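Local coordinates for protein dephospho-CoA kinase (Aquifex aeolicus, PDB 2IF2) that probably catalyses the last step of coenzyme A biosynthesis, the ATP-dependent phosphorylation of the 3'-hydroxyl group of dephospho-CoA, at residues I35-Y39 against I64-L69; L91-I95 against T120-Y124; I128-A132 against I161-V165; D169-D173 against Q184-V188. All coordinates share one frame; numbering follows the deposited sequence.

The four contacts follow one another along the chain and run from a helical region into the parallel sheet of a P-loop kinase. Contact 1 lies at the far end, about 34 Å centre to centre from contact 4, and it meets contact 2 where Ile35 CD1 packs 3.9 Å from Leu91 CD1. Contacts 3 and 4, with centres about 11 Å apart, share the sheet: Val129 N probably donates to Tyr170 O at 2.9 Å, joining strands 126-130 and 170-171. Contact 3 is close to the predicted ATP site, with the Val130 side chain about 4 Å from that of Lys14 and about 6 Å from a bound sulfate. Contacts 1 and 2 are away from it.

Contact 1 of 4, residues I35-Y39 against I64-L69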
loop_
_atom_site.group_PDB
_atom_site.type_symbol
_atom_site.label_atom_id
_atom_site.label_comp_id
_atom_site.label_asym_id
_atom_site.label_seq_id
_atom_site.Cartn_x
_atom_site.Cartn_y
_atom_site.Cartn_z
ATOM N N ILE A 35 2.724 7.718 1.281
ATOM C CA ILE A 35 1.595 8.568 1.658
ATOM C C ILE A 35 1.793 9.126 3.066
ATOM O O ILE A 35 1.797 10.342 3.259
ATOM C CB ILE A 35 0.225 7.810 1.606
ATOM C CG1 ILE A 35 0.033 7.116 0.247
ATOM C CG2 ILE A 35 -0.922 8.802 1.802
ATOM C CD1 ILE A 35 -0.159 8.066 -0.923
ATOM N N HIS A 36 1.976 8.242 4.042
ATOM C CA HIS A 36 2.156 8.684 5.415
ATOM C C HIS A 36 3.158 9.836 5.552
ATOM O O HIS A 36 3.087 10.613 6.496
ATOM C CB HIS A 36 2.607 7.520 6.294
ATOM C CG HIS A 36 2.465 7.796 7.771
ATOM N ND1 HIS A 36 1.270 7.701 8.421
ATOM C CD2 HIS A 36 3.389 8.192 8.682
ATOM C CE1 HIS A 36 1.447 8.031 9.706
ATOM N NE2 HIS A 36 2.709 8.327 9.879
ATOM N N SER A 37 4.090 9.949 4.616
ATOM C CA SER A 37 5.084 11.011 4.685
ATOM C C SER A 37 4.476 12.318 4.227
ATOM O O SER A 37 5.106 13.372 4.305
ATOM C CB SER A 37 6.274 10.702 3.782
ATOM O OG SER A 37 5.972 11.008 2.429
ATOM N N PHE A 38 3.252 12.251 3.729
ATOM C CA PHE A 38 2.588 13.446 3.232
ATOM C C PHE A 38 2.021 14.293 4.362
ATOM O O PHE A 38 1.930 15.519 4.244
ATOM C CB PHE A 38 1.482 13.037 2.258
ATOM C CG PHE A 38 1.986 12.344 1.018
ATOM C CD1 PHE A 38 1.149 11.497 0.297
ATOM C CD2 PHE A 38 3.280 12.569 0.546
ATOM C CE1 PHE A 38 1.588 10.885 -0.876
ATOM C CE2 PHE A 38 3.733 11.965 -0.627
ATOM C CZ PHE A 38 2.884 11.121 -1.340
ATOM N N TYR A 39 1.665 13.630 5.458
ATOM C CA TYR A 39 1.088 14.289 6.628
ATOM C C TYR A 39 2.120 14.774 7.667
ATOM O O TYR A 39 1.762 15.097 8.810
ATOM C CB TYR A 39 0.109 13.340 7.323
ATOM C CG TYR A 39 -0.924 12.674 6.434
ATOM C CD1 TYR A 39 -0.621 11.511 5.729
ATOM C CD2 TYR A 39 -2.236 13.151 6.381
ATOM C CE1 TYR A 39 -1.604 10.827 5.002
ATOM C CE2 TYR A 39 -3.227 12.478 5.658
ATOM C CZ TYR A 39 -2.909 11.314 4.974
ATOM O OH TYR A 39 -3.890 10.609 4.302
ATOM N N ILE A 64 -0.451 17.609 12.416
ATOM C CA ILE A 64 -1.882 17.321 12.359
ATOM C C ILE A 64 -2.275 16.047 13.084
ATOM O O ILE A 64 -1.600 15.026 12.994
ATOM C CB ILE A 64 -2.427 17.225 10.889
ATOM C CG1 ILE A 64 -1.803 16.050 10.145
ATOM C CG2 ILE A 64 -2.144 18.522 10.136
ATOM C CD1 ILE A 64 -2.379 15.873 8.752
ATOM N N ASP A 65 -3.384 16.126 13.807
ATOM C CA ASP A 65 -3.899 14.990 14.544
ATOM C C ASP A 65 -4.507 13.993 13.575
ATOM O O ASP A 65 -5.592 14.224 13.046
ATOM C CB ASP A 65 -4.974 15.444 15.524
ATOM C CG ASP A 65 -5.622 14.286 16.230
ATOM O OD1 ASP A 65 -6.549 14.503 17.042
ATOM O OD2 ASP A 65 -5.190 13.142 15.967
ATOM N N ARG A 66 -3.825 12.876 13.353
ATOM C CA ARG A 66 -4.340 11.869 12.428
ATOM C C ARG A 66 -5.710 11.334 12.856
ATOM O O ARG A 66 -6.396 10.666 12.079
ATOM C CB ARG A 66 -3.341 10.711 12.280
ATOM C CG ARG A 66 -2.754 10.551 10.870
ATOM C CD ARG A 66 -3.824 10.187 9.840
ATOM N NE ARG A 66 -3.700 8.831 9.305
ATOM C CZ ARG A 66 -2.656 8.382 8.606
ATOM N NH1 ARG A 66 -2.627 7.124 8.150
ATOM N NH2 ARG A 66 -1.628 9.188 8.364
ATOM N N LYS A 67 -6.113 11.638 14.085
ATOM C CA LYS A 67 -7.398 11.181 14.602
ATOM C C LYS A 67 -8.476 12.232 14.394
ATOM O O LYS A 67 -9.606 11.915 14.027
ATOM C CB LYS A 67 -7.278 10.832 16.094
ATOM C CG LYS A 67 -7.083 9.330 16.379
ATOM C CD LYS A 67 -5.878 8.723 15.628
ATOM C CE LYS A 67 -5.814 7.203 15.781
ATOM N NZ LYS A 67 -4.644 6.620 15.076
ATOM N N LYS A 68 -8.123 13.486 14.628
ATOM C CA LYS A 68 -9.073 14.562 14.447
ATOM C C LYS A 68 -9.507 14.557 12.976
ATOM O O LYS A 68 -10.700 14.582 12.678
ATOM C CB LYS A 68 -8.432 15.902 14.824
ATOM C CG LYS A 68 -9.357 16.877 15.576
ATOM C CD LYS A 68 -9.445 16.616 17.101
ATOM C CE LYS A 68 -10.172 15.305 17.499
ATOM N NZ LYS A 68 -11.656 15.249 17.268
ATOM N N LEU A 69 -8.546 14.503 12.057
ATOM C CA LEU A 69 -8.871 14.484 10.630
ATOM C C LEU A 69 -9.746 13.276 10.276
ATOM O O LEU A 69 -10.859 13.441 9.771
ATOM C CB LEU A 69 -7.589 14.464 9.778
ATOM C CG LEU A 69 -7.701 14.279 8.249
ATOM C CD1 LEU A 69 -8.604 15.340 7.642
ATOM C CD2 LEU A 69 -6.320 14.350 7.630
#
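Arg66 brings its guanidinium group over one face of the Tyr39 ring, a cation-pi contact within the helical region inserted in the sequence between strands 27-30 and 108-111, which lie side by side in the sheet. That region probably corresponds to the CoA-binding domain of related dephospho-CoA kinases. Arg66 CZ stands 4.7 Å from the ring centroid and 17° off the ring normal. The two flat groups are not stacked parallel, their planes being 41° apart; it is NH2 that comes down on the face, off-centre toward the rim and 3.7 Å from Tyr39 CD1. Bends in the middle of the arginine chain, at its second and third torsions, turn the group back over the tyrosine.

Tyr39 meets its other partners at the ring edge. Ile64, with the end of its chain extended (chi2 176°), brings CD1 to 3.6 Å from Tyr39 CD2, near the ring plane. Farther along the same edge, Leu69 CD2 approaches Tyr39 CE2 at 4.1 Å. The ring is thus held by charge above and by aliphatic carbon at its rim. With an alanine at Tyr39 the ring is gone, which would probably open a gap beside Ile64 and Leu69 and leave the Arg66 guanidinium freer to turn.

Asp65 occupies the N-cap position of the short, weakly bonded helix that carries Arg66 and Leu69. Behind the contact, helix 44-53 covers Ile64 through Tyr46 and Val50, and Leu83 of helix 77-91 touches Tyr39. Arg66 also reaches the imidazole of His36 obliquely, with NH2 3.3 Å from His36 ND1.

Contact 2 of 4, residues L91-I95 against T120-Y124; sequences LYKEI and TYKNY
Tyr92 pushes its phenol oxygen into a group of three side chains from the 120-124 turn. Tyr124 OH faces it from the opposite direction, 3.2 Å from Tyr92 OH, while Asn123 OD1 stands 3.3 Å from that same oxygen, the amide plane turned 74° from the Tyr92 ring. The methyl group of Thr120 completes the shell: CG2, anti to the backbone N (OG1 at chi1 -49°), points at Tyr92 OH and comes up near the ring plane, at the edge that bears the hydroxyl. Nearby, Ile95 CD1 lies 3.9 Å from Tyr124 OH. Were Tyr92 a phenylalanine, the hydroxyl would be gone, which is likely to open a gap by Thr120 CG2 and leave Tyr124 OH and Asn123 OD1 short of a polar neighbour.

Backbone bonds help hold these groups in position. In the 3-10 turn, Asn123 N donates to Thr120 O at 2.7 Å and Tyr124 N to Tyr121 O at 3.2 Å, which helps gather Thr120, Asn123 and Tyr124 around one point. Within 91-95, Leu91 O accepts from both Glu94 N and Ile95 N, bonds that help hold the turn from which Tyr92 and Ile95 both reach the 120-124 segment.

The contact therefore joins the link between helices 77-91 and 95-101 to the loop leading into strand 126-130, while Leu110 of strand 108-111 touches both Ile95 and Tyr124 and helix 31-36 packs against Leu91.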
loop_
_atom_site.group_PDB
_atom_site.type_symbol
_atom_site.label_atom_id
_atom_site.label_comp_id
_atom_site.label_asym_id
_atom_site.label_seq_id
_atom_site.Cartn_x
_atom_site.Cartn_y
_atom_site.Cartn_z
ATOM N N LEU A 91 0.728 11.130 -5.220
ATOM C CA LEU A 91 1.282 9.824 -5.529
ATOM C C LEU A 91 1.538 9.744 -7.024
ATOM O O LEU A 91 2.661 9.495 -7.454
ATOM C CB LEU A 91 0.306 8.722 -5.106
ATOM C CG LEU A 91 0.798 7.274 -5.153
ATOM C CD1 LEU A 91 1.885 7.076 -4.114
ATOM C CD2 LEU A 91 -0.356 6.319 -4.892
ATOM N N TYR A 92 0.499 9.964 -7.821
ATOM C CA TYR A 92 0.665 9.899 -9.266
ATOM C C TYR A 92 1.407 11.108 -9.819
ATOM O O TYR A 92 1.570 11.244 -11.030
ATOM C CB TYR A 92 -0.691 9.738 -9.968
ATOM C CG TYR A 92 -1.263 8.337 -9.854
ATOM C CD1 TYR A 92 -1.905 7.918 -8.689
ATOM C CD2 TYR A 92 -1.120 7.414 -10.895
ATOM C CE1 TYR A 92 -2.390 6.614 -8.559
ATOM C CE2 TYR A 92 -1.599 6.105 -10.774
ATOM C CZ TYR A 92 -2.233 5.714 -9.603
ATOM O OH TYR A 92 -2.709 4.429 -9.461
ATOM N N LYS A 93 1.865 11.982 -8.930
ATOM C CA LYS A 93 2.601 13.165 -9.351
ATOM C C LYS A 93 4.054 12.986 -8.942
ATOM O O LYS A 93 4.936 13.748 -9.340
ATOM C CB LYS A 93 2.002 14.413 -8.696
ATOM C CG LYS A 93 2.578 15.739 -9.180
ATOM C CD LYS A 93 1.755 16.925 -8.666
ATOM C CE LYS A 93 0.332 16.918 -9.236
ATOM N NZ LYS A 93 -0.560 17.940 -8.605
ATOM N N GLU A 94 4.291 11.952 -8.146
ATOM C CA GLU A 94 5.626 11.632 -7.666
ATOM C C GLU A 94 6.099 10.348 -8.343
ATOM O O GLU A 94 7.294 10.138 -8.526
ATOM C CB GLU A 94 5.589 11.453 -6.150
ATOM C CG GLU A 94 6.584 12.320 -5.408
ATOM C CD GLU A 94 7.970 11.721 -5.398
ATOM O OE1 GLU A 94 8.915 12.399 -4.937
ATOM O OE2 GLU A 94 8.107 10.565 -5.845
ATOM N N ILE A 95 5.154 9.496 -8.725
ATOM C CA ILE A 95 5.496 8.250 -9.381
ATOM C C ILE A 95 6.174 8.513 -10.707
ATOM O O ILE A 95 7.175 7.881 -11.030
ATOM C CB ILE A 95 4.258 7.379 -9.611
ATOM C CG1 ILE A 95 3.753 6.851 -8.275
ATOM C CG2 ILE A 95 4.591 6.225 -10.536
ATOM C CD1 ILE A 95 2.543 5.975 -8.380
ATOM N N THR A 120 -8.010 0.385 -8.047
ATOM C CA THR A 120 -6.873 1.048 -8.686
ATOM C C THR A 120 -6.046 0.051 -9.487
ATOM O O THR A 120 -5.232 0.441 -10.321
ATOM C CB THR A 120 -5.937 1.719 -7.639
ATOM O OG1 THR A 120 -6.712 2.516 -6.731
ATOM C CG2 THR A 120 -4.919 2.622 -8.328
ATOM N N TYR A 121 -6.259 -1.238 -9.235
ATOM C CA TYR A 121 -5.508 -2.278 -9.932
ATOM C C TYR A 121 -5.632 -2.161 -11.453
ATOM O O TYR A 121 -4.790 -2.668 -12.200
ATOM C CB TYR A 121 -5.965 -3.667 -9.477
ATOM C CG TYR A 121 -7.402 -3.986 -9.805
ATOM C CD1 TYR A 121 -8.443 -3.237 -9.258
ATOM C CD2 TYR A 121 -7.724 -5.044 -10.658
ATOM C CE1 TYR A 121 -9.771 -3.531 -9.549
ATOM C CE2 TYR A 121 -9.051 -5.349 -10.955
ATOM C CZ TYR A 121 -10.071 -4.589 -10.397
ATOM O OH TYR A 121 -11.387 -4.882 -10.682
ATOM N N LYS A 122 -6.684 -1.485 -11.902
ATOM C CA LYS A 122 -6.923 -1.290 -13.325
ATOM C C LYS A 122 -5.930 -0.292 -13.919
ATOM O O LYS A 122 -5.813 -0.161 -15.139
ATOM C CB LYS A 122 -8.362 -0.803 -13.537
ATOM C CG LYS A 122 -9.425 -1.856 -13.239
ATOM C CD LYS A 122 -9.418 -2.952 -14.303
ATOM C CE LYS A 122 -10.334 -4.119 -13.947
ATOM N NZ LYS A 122 -11.739 -3.721 -13.643
ATOM N N ASN A 123 -5.213 0.400 -13.041
ATOM C CA ASN A 123 -4.227 1.400 -13.444
ATOM C C ASN A 123 -2.859 0.763 -13.726
ATOM O O ASN A 123 -1.935 1.430 -14.208
ATOM C CB ASN A 123 -4.090 2.471 -12.346
ATOM C CG ASN A 123 -5.420 3.162 -12.015
ATOM O OD1 ASN A 123 -5.488 4.007 -11.118
ATOM N ND2 ASN A 123 -6.474 2.808 -12.743
ATOM N N TYR A 124 -2.745 -0.531 -13.426
ATOM C CA TYR A 124 -1.505 -1.290 -13.628
ATOM C C TYR A 124 -1.742 -2.584 -14.413
ATOM O O TYR A 124 -2.722 -3.299 -14.180
ATOM C CB TYR A 124 -0.875 -1.635 -12.272
ATOM C CG TYR A 124 -0.580 -0.425 -11.408
ATOM C CD1 TYR A 124 0.311 0.558 -11.837
ATOM C CD2 TYR A 124 -1.213 -0.248 -10.175
ATOM C CE1 TYR A 124 0.561 1.687 -11.067
ATOM C CE2 TYR A 124 -0.968 0.882 -9.396
ATOM C CZ TYR A 124 -0.082 1.842 -9.854
ATOM O OH TYR A 124 0.146 2.975 -9.120
#

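Contact 3 of 4, residues I128-A132 against I161-V165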
loop_
_atom_site.group_PDB
_atom_site.type_symbol
_atom_site.label_atom_id
_atom_site.label_comp_id
_atom_site.label_asym_id
_atom_site.label_seq_id
_atom_site.Cartn_x
_atom_site.Cartn_y
_atom_site.Cartn_z
ATOM N N ILE A 128 -0.398 -8.516 -8.384
ATOM C CA ILE A 128 0.182 -9.579 -7.600
ATOM C C ILE A 128 -0.382 -9.490 -6.207
ATOM O O ILE A 128 -0.376 -8.422 -5.599
ATOM C CB ILE A 128 1.699 -9.429 -7.530
ATOM C CG1 ILE A 128 2.247 -9.248 -8.943
ATOM C CG2 ILE A 128 2.315 -10.639 -6.841
ATOM C CD1 ILE A 128 3.746 -9.100 -9.018
ATOM N N VAL A 129 -0.878 -10.611 -5.705
ATOM C CA VAL A 129 -1.449 -10.639 -4.375
ATOM C C VAL A 129 -0.815 -11.742 -3.543
ATOM O O VAL A 129 -0.558 -12.840 -4.038
ATOM C CB VAL A 129 -2.968 -10.848 -4.440
ATOM C CG1 VAL A 129 -3.277 -12.108 -5.224
ATOM C CG2 VAL A 129 -3.545 -10.919 -3.036
ATOM N N VAL A 130 -0.559 -11.429 -2.277
ATOM C CA VAL A 130 0.060 -12.360 -1.344
ATOM C C VAL A 130 -0.986 -12.929 -0.383
ATOM O O VAL A 130 -1.547 -12.207 0.435
ATOM C CB VAL A 130 1.204 -11.648 -0.562
ATOM C CG1 VAL A 130 0.701 -10.342 0.014
ATOM C CG2 VAL A 130 1.741 -12.544 0.533
ATOM N N TYR A 131 -1.249 -14.226 -0.502
ATOM C CA TYR A 131 -2.233 -14.893 0.343
ATOM C C TYR A 131 -1.657 -15.297 1.687
ATOM O O TYR A 131 -0.474 -15.607 1.802
ATOM C CB TYR A 131 -2.780 -16.142 -0.353
ATOM C CG TYR A 131 -3.626 -17.033 0.540
ATOM C CD1 TYR A 131 -4.917 -16.654 0.929
ATOM C CD2 TYR A 131 -3.130 -18.254 1.005
ATOM C CE1 TYR A 131 -5.695 -17.477 1.760
ATOM C CE2 TYR A 131 -3.895 -19.080 1.836
ATOM C CZ TYR A 131 -5.173 -18.689 2.210
ATOM O OH TYR A 131 -5.922 -19.516 3.023
ATOM N N ALA A 132 -2.519 -15.307 2.697
ATOM C CA ALA A 132 -2.133 -15.680 4.053
ATOM C C ALA A 132 -3.364 -15.682 4.955
ATOM O O ALA A 132 -4.032 -14.656 5.110
ATOM C CB ALA A 132 -1.093 -14.702 4.585
ATOM N N ILE A 161 -9.437 -11.758 2.221
ATOM C CA ILE A 161 -8.252 -12.132 1.453
ATOM C C ILE A 161 -8.539 -13.335 0.552
ATOM O O ILE A 161 -8.003 -13.442 -0.556
ATOM C CB ILE A 161 -7.062 -12.477 2.389
ATOM C CG1 ILE A 161 -5.794 -12.696 1.563
ATOM C CG2 ILE A 161 -7.379 -13.715 3.218
ATOM C CD1 ILE A 161 -5.325 -11.460 0.814
ATOM N N GLU A 162 -9.398 -14.228 1.032
ATOM C CA GLU A 162 -9.757 -15.422 0.286
ATOM C C GLU A 162 -10.553 -15.066 -0.970
ATOM O O GLU A 162 -10.777 -15.912 -1.837
ATOM C CB GLU A 162 -10.559 -16.361 1.186
ATOM C CG GLU A 162 -10.007 -16.457 2.606
ATOM C CD GLU A 162 -9.905 -17.885 3.106
ATOM O OE1 GLU A 162 -9.629 -18.077 4.309
ATOM O OE2 GLU A 162 -10.096 -18.815 2.293
ATOM N N GLU A 163 -10.975 -13.808 -1.063
ATOM C CA GLU A 163 -11.722 -13.332 -2.224
ATOM C C GLU A 163 -10.776 -12.472 -3.069
ATOM O O GLU A 163 -10.808 -12.528 -4.300
ATOM C CB GLU A 163 -12.940 -12.502 -1.779
ATOM C CG GLU A 163 -14.295 -12.886 -2.435
ATOM C CD GLU A 163 -14.470 -12.377 -3.872
ATOM O OE1 GLU A 163 -14.407 -11.147 -4.092
ATOM O OE2 GLU A 163 -14.689 -13.209 -4.779
ATOM N N LYS A 164 -9.928 -11.689 -2.400
ATOM C CA LYS A 164 -8.975 -10.825 -3.088
ATOM C C LYS A 164 -8.078 -11.627 -4.014
ATOM O O LYS A 164 -7.734 -11.170 -5.102
ATOM C CB LYS A 164 -8.110 -10.061 -2.079
ATOM C CG LYS A 164 -6.987 -9.247 -2.723
ATOM C CD LYS A 164 -6.251 -8.353 -1.727
ATOM C CE LYS A 164 -7.085 -7.150 -1.320
ATOM N NZ LYS A 164 -6.326 -6.229 -0.429
ATOM N N VAL A 165 -7.698 -12.821 -3.575
ATOM C CA VAL A 165 -6.839 -13.697 -4.368
ATOM C C VAL A 165 -7.368 -13.852 -5.788
ATOM O O VAL A 165 -6.599 -14.022 -6.736
ATOM C CB VAL A 165 -6.735 -15.097 -3.740
ATOM C CG1 VAL A 165 -8.113 -15.725 -3.641
ATOM C CG2 VAL A 165 -5.817 -15.969 -4.572
#
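Val129 splits its two methyl groups between different parts of the 161-165 helical segment. CG2, anti to the backbone N, rests against the aliphatic part of Lys164, 3.8 Å from Lys164 CG, and Ile161 CD1 lies 4.3 Å from Val129 CG2. The other methyl, CG1, is directed at the helix backbone, 4.0 Å from Val165 CA. Lys164 thus crosses Val129 with its methylenes and carries its ammonium group beyond the contact, where NZ hydrogen-bonds to Gly8 O.

At Val130 the side chain points away from the helix, and the backbone makes the contact instead: Ile161 CD1 is 3.9 Å from Val130 O. This alternation belongs to a strand inside the parallel sheet of the P-loop NTPase fold. Strand 126-130 runs between strands 3-8 and 170-171, with helix 161-164 covering the Val129 side; the Val130 side chain turns to Lys14, a predicted ATP-binding residue of the P-loop.

Tyr131 comes next. Its CG lies anti to the backbone N (chi1 170°), a setting that carries the ring over toward Ile161 at about a right angle to that side chain, with CD1 4.1 Å from Ile161 CG1. The carboxylate of Glu162 sits near the ring plane, at the edge by the hydroxyl, turned 79° from the ring; Tyr131 OH and Glu162 OE1 are 4.2 Å apart. Next to it, Ala132 meets the helix through its carbonyl oxygen, which lies 4.0 Å from Ile161 CG2.

Contact 4 of 4, residues D169-D173 against Q184-V188; sequences DYVID and QVKKV
Val188 sets one methyl over a face of the Tyr170 ring, a CH-pi contact in which CG1 stands 4.2 Å from the ring centroid and 13° off the ring normal. The methyl lies off-centre, nearer the CG and CD1 side of the ring. Its twin, CG2, reaches the ring at Tyr170 CD2, 4.1 Å away, so both methyls lie on the same side of the ring, CG1 over it and CG2 beyond its CD2 side.

Aliphatic packing centres on Ile172. Its two arms diverge: CG1 lies between the backbone N and the carbonyl carbon (chi1 44°) and carries CD1 to 3.5 Å from Val185 CG1, while CG2 rests 3.6 Å from Gln184 CB, the two side chains running antiparallel alongside one another. The same CG2 methyl comes within 4.2 Å of Val188 CG2, so Ile172 touches residues on successive parts of one helix face.

The polar features gather round Ile172 and Asp173. Ile172 is the centre of an inverse gamma turn, marked by a weak bond of 3.2 Å from Asp173 N to Val171 O. The Gln184 amide comes up beside the Asp173 backbone, and the Asp173 carboxylate has its own partner in Ser175 OG. On the helix, Val188 N donates to Gln184 O, which keeps these two residues a turn apart.

Val17 and Phe21 of helix 14-23, which follows the P-loop, pack beside the same valines and isoleucine. Here the C-terminal helix 178-190 lies against the edge strand 170-171 of a parallel alpha/beta sheet, the layered architecture of P-loop kinases.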
loop_
_atom_site.group_PDB
_atom_site.type_symbol
_atom_site.label_atom_id
_atom_site.label_comp_id
_atom_site.label_asym_id
_atom_site.label_seq_id
_atom_site.Cartn_x
_atom_site.Cartn_y
_atom_site.Cartn_z
ATOM N N ASP A 169 -3.355 -12.042 -11.167
ATOM C CA ASP A 169 -2.884 -13.099 -12.043
ATOM C C ASP A 169 -1.657 -13.789 -11.446
ATOM O O ASP A 169 -1.058 -14.662 -12.068
ATOM C CB ASP A 169 -2.574 -12.541 -13.446
ATOM C CG ASP A 169 -1.923 -11.160 -13.414
ATOM O OD1 ASP A 169 -2.609 -10.159 -13.118
ATOM O OD2 ASP A 169 -0.714 -11.080 -13.694
ATOM N N TYR A 170 -1.291 -13.394 -10.232
ATOM C CA TYR A 170 -0.160 -14.004 -9.545
ATOM C C TYR A 170 -0.407 -14.022 -8.043
ATOM O O TYR A 170 -0.685 -12.986 -7.434
ATOM C CB TYR A 170 1.117 -13.236 -9.836
ATOM C CG TYR A 170 1.537 -13.264 -11.279
ATOM C CD1 TYR A 170 1.707 -12.084 -11.987
ATOM C CD2 TYR A 170 1.815 -14.461 -11.925
ATOM C CE1 TYR A 170 2.148 -12.084 -13.296
ATOM C CE2 TYR A 170 2.257 -14.472 -13.246
ATOM C CZ TYR A 170 2.422 -13.272 -13.921
ATOM O OH TYR A 170 2.866 -13.231 -15.217
ATOM N N VAL A 171 -0.305 -15.200 -7.445
ATOM C CA VAL A 171 -0.529 -15.314 -6.016
ATOM C C VAL A 171 0.600 -16.048 -5.320
ATOM O O VAL A 171 0.693 -17.273 -5.386
ATOM C CB VAL A 171 -1.839 -16.046 -5.720
ATOM C CG1 VAL A 171 -2.106 -16.037 -4.221
ATOM C CG2 VAL A 171 -2.980 -15.389 -6.482
ATOM N N ILE A 172 1.462 -15.298 -4.648
ATOM C CA ILE A 172 2.573 -15.913 -3.943
ATOM C C ILE A 172 2.215 -16.236 -2.501
ATOM O O ILE A 172 2.565 -15.493 -1.586
ATOM C CB ILE A 172 3.843 -15.020 -3.965
ATOM C CG1 ILE A 172 3.486 -13.572 -3.686
ATOM C CG2 ILE A 172 4.524 -15.114 -5.309
ATOM C CD1 ILE A 172 4.620 -12.628 -3.975
ATOM N N ASP A 173 1.518 -17.350 -2.299
ATOM C CA ASP A 173 1.130 -17.769 -0.959
ATOM C C ASP A 173 2.270 -17.629 0.052
ATOM O O ASP A 173 3.351 -18.184 -0.139
ATOM C CB ASP A 173 0.656 -19.220 -0.987
ATOM C CG ASP A 173 0.724 -19.876 0.373
ATOM O OD1 ASP A 173 0.239 -19.273 1.351
ATOM O OD2 ASP A 173 1.268 -20.993 0.465
ATOM N N GLN A 184 8.741 -18.702 -5.056
ATOM C CA GLN A 184 7.583 -18.293 -5.861
ATOM C C GLN A 184 7.780 -16.938 -6.528
ATOM O O GLN A 184 7.574 -16.795 -7.735
ATOM C CB GLN A 184 6.322 -18.235 -4.994
ATOM C CG GLN A 184 5.484 -19.496 -5.024
ATOM C CD GLN A 184 4.950 -19.876 -3.656
ATOM O OE1 GLN A 184 4.290 -19.078 -2.992
ATOM N NE2 GLN A 184 5.248 -21.105 -3.222
ATOM N N VAL A 185 8.155 -15.937 -5.740
ATOM C CA VAL A 185 8.384 -14.615 -6.296
ATOM C C VAL A 185 9.397 -14.755 -7.429
ATOM O O VAL A 185 9.221 -14.183 -8.505
ATOM C CB VAL A 185 8.927 -13.625 -5.228
ATOM C CG1 VAL A 185 7.958 -13.530 -4.063
ATOM C CG2 VAL A 185 10.284 -14.077 -4.740
ATOM N N LYS A 186 10.444 -15.538 -7.198
ATOM C CA LYS A 186 11.461 -15.731 -8.223
ATOM C C LYS A 186 10.845 -16.191 -9.532
ATOM O O LYS A 186 11.215 -15.709 -10.601
ATOM C CB LYS A 186 12.506 -16.745 -7.761
ATOM C CG LYS A 186 13.591 -16.135 -6.911
ATOM C CD LYS A 186 14.760 -17.076 -6.754
ATOM C CE LYS A 186 14.389 -18.270 -5.907
ATOM N NZ LYS A 186 15.563 -19.131 -5.591
ATOM N N LYS A 187 9.915 -17.136 -9.433
ATOM C CA LYS A 187 9.228 -17.655 -10.602
ATOM C C LYS A 187 8.498 -16.484 -11.247
ATOM O O LYS A 187 8.631 -16.239 -12.445
ATOM C CB LYS A 187 8.221 -18.727 -10.194
ATOM C CG LYS A 187 7.479 -19.360 -11.353
ATOM C CD LYS A 187 6.221 -20.099 -10.892
ATOM C CE LYS A 187 5.396 -20.574 -12.089
ATOM N NZ LYS A 187 4.146 -21.269 -11.692
ATOM N N VAL A 188 7.740 -15.741 -10.452
ATOM C CA VAL A 188 7.018 -14.611 -11.003
ATOM C C VAL A 188 7.942 -13.591 -11.655
ATOM O O VAL A 188 7.699 -13.167 -12.775
ATOM C CB VAL A 188 6.158 -13.928 -9.932
ATOM C CG1 VAL A 188 5.524 -12.654 -10.499
ATOM C CG2 VAL A 188 5.073 -14.887 -9.475
#